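Local coordinates for protein protocadherin gamma-B3 (Homo sapiens, PDB 5K8R) that probably mediates calcium-dependent adhesion between cells through its extracellular cadherin repeats and may help establish and maintain specific neuronal connections in the brain, at residues 291-294 with 295-299. Sequence-based numbering, arbitrary orientation.
With CA (calcium ion), chain H.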
# COMPACT_ATOMS: atom_id res chain seq x y z
N ALA A 291 -4.69 -3.20 18.55
CA ALA A 291 -4.01 -3.89 17.47
C ALA A 291 -4.17 -3.09 16.19
O ALA A 291 -5.30 -2.73 15.82
CB ALA A 291 -4.57 -5.31 17.29
N LYS A 292 -3.06 -2.82 15.52
CA LYS A 292 -3.06 -2.06 14.28
C LYS A 292 -2.43 -2.88 13.16
O LYS A 292 -1.62 -3.78 13.41
CB LYS A 292 -2.29 -0.73 14.43
CG LYS A 292 -2.90 0.23 15.44
CD LYS A 292 -2.01 1.45 15.62
CE LYS A 292 -1.75 2.16 14.30
NZ LYS A 292 -0.84 3.33 14.47
N ASP A 293 -2.80 -2.56 11.92
CA ASP A 293 -2.21 -3.19 10.75
C ASP A 293 -1.44 -2.15 9.94
O ASP A 293 -1.23 -1.02 10.38
CB ASP A 293 -3.29 -3.90 9.92
CG ASP A 293 -4.40 -2.97 9.46
OD1 ASP A 293 -4.30 -1.75 9.67
OD2 ASP A 293 -5.38 -3.48 8.87
N GLY A 294 -1.02 -2.55 8.73
CA GLY A 294 -0.26 -1.64 7.89
C GLY A 294 -1.08 -0.48 7.38
O GLY A 294 -0.58 0.64 7.24
N GLY A 295 -2.36 -0.72 7.08
CA GLY A 295 -3.27 0.31 6.64
C GLY A 295 -3.92 1.09 7.75
O GLY A 295 -4.90 1.81 7.50
N HIS A 296 -3.42 0.97 8.98
CA HIS A 296 -3.87 1.73 10.15
C HIS A 296 -5.30 1.38 10.57
O HIS A 296 -5.95 2.19 11.24
CB HIS A 296 -3.74 3.24 9.92
CG HIS A 296 -2.36 3.66 9.53
ND1 HIS A 296 -1.98 3.86 8.21
CD2 HIS A 296 -1.25 3.91 10.27
CE1 HIS A 296 -0.71 4.22 8.17
NE2 HIS A 296 -0.25 4.26 9.40
N HIS A 297 -5.80 0.21 10.19
CA HIS A 297 -7.02 -0.30 10.80
C HIS A 297 -6.75 -0.71 12.23
O HIS A 297 -5.70 -1.29 12.54
CB HIS A 297 -7.57 -1.48 10.00
CG HIS A 297 -8.47 -1.09 8.87
ND1 HIS A 297 -9.22 0.07 8.88
CD2 HIS A 297 -8.76 -1.70 7.70
CE1 HIS A 297 -9.92 0.16 7.76
NE2 HIS A 297 -9.65 -0.91 7.03
N THR A 298 -7.69 -0.42 13.12
CA THR A 298 -7.49 -0.62 14.55
C THR A 298 -8.55 -1.56 15.12
O THR A 298 -9.67 -1.64 14.62
CB THR A 298 -7.53 0.71 15.31
OG1 THR A 298 -8.76 1.39 15.01
CG2 THR A 298 -6.36 1.59 14.90
N ALA A 299 -8.16 -2.28 16.17
CA ALA A 299 -9.06 -3.10 16.96
C ALA A 299 -8.69 -2.95 18.42
O ALA A 299 -7.52 -2.71 18.75
CB ALA A 299 -9.02 -4.58 16.54
CA CA H . -5.93 -5.62 7.31
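Asp293 reaches across the tight end of a beta hairpin to His297. With chi1 at 58°, CG sits between the residue's own backbone N and carbonyl carbon, which sends the carboxylate over toward the returning chain. Asp293 CB lies 4.1 Å from the calcium ion, and Asp293 CG comes to 3.5 Å from His297 CB. The two oxygens have different partners, OD1 facing the backbone and OD2 the calcium ion. Asp293 OD1 lies only 2.5 Å from His297 N, too close and too bent for more than a weak, doubtful hydrogen bond. Asp293 OD2 binds the calcium ion at 2.7 Å and also brushes His297 CB. The imidazole of His297 runs alongside the carboxylate, the two planes 38° apart.

The hairpin joins strands 284-292 and 298-308 of the third cadherin repeat, at the end of the repeat that faces the second. Asn206, Asn208, Asp238, Asp240 and Asn244 complete this calcium site; the hairpin end thus supplies one ligand, Asp293, to a site at the junction of the two repeats.

Asp293 to His296 form a type I turn with a G1 beta bulge, His296 taking the left-handed bulge position. His296 N bonds to Asp293 O from well above the carbonyl plane, and Asp293 N bonds to His297 O at 3.2 Å. Next to the turn, Lys292 and Thr298 make a non-hydrogen-bonded pair, their side chains side by side on the same face, with Lys292 CG against Thr298 CG2 at 3.8 Å. Ala291 and Ala299 follow as an antiparallel hydrogen-bonded pair, each N giving to the other's O at 2.9 Å. The Lys292 chain bends at chi3 (57°), and NZ ends near the plane of the His296 ring, at its edge. One face of that ring carries Gly294 O, offset toward the rim, and the imidazole also packs on Ala203 of the second subunit.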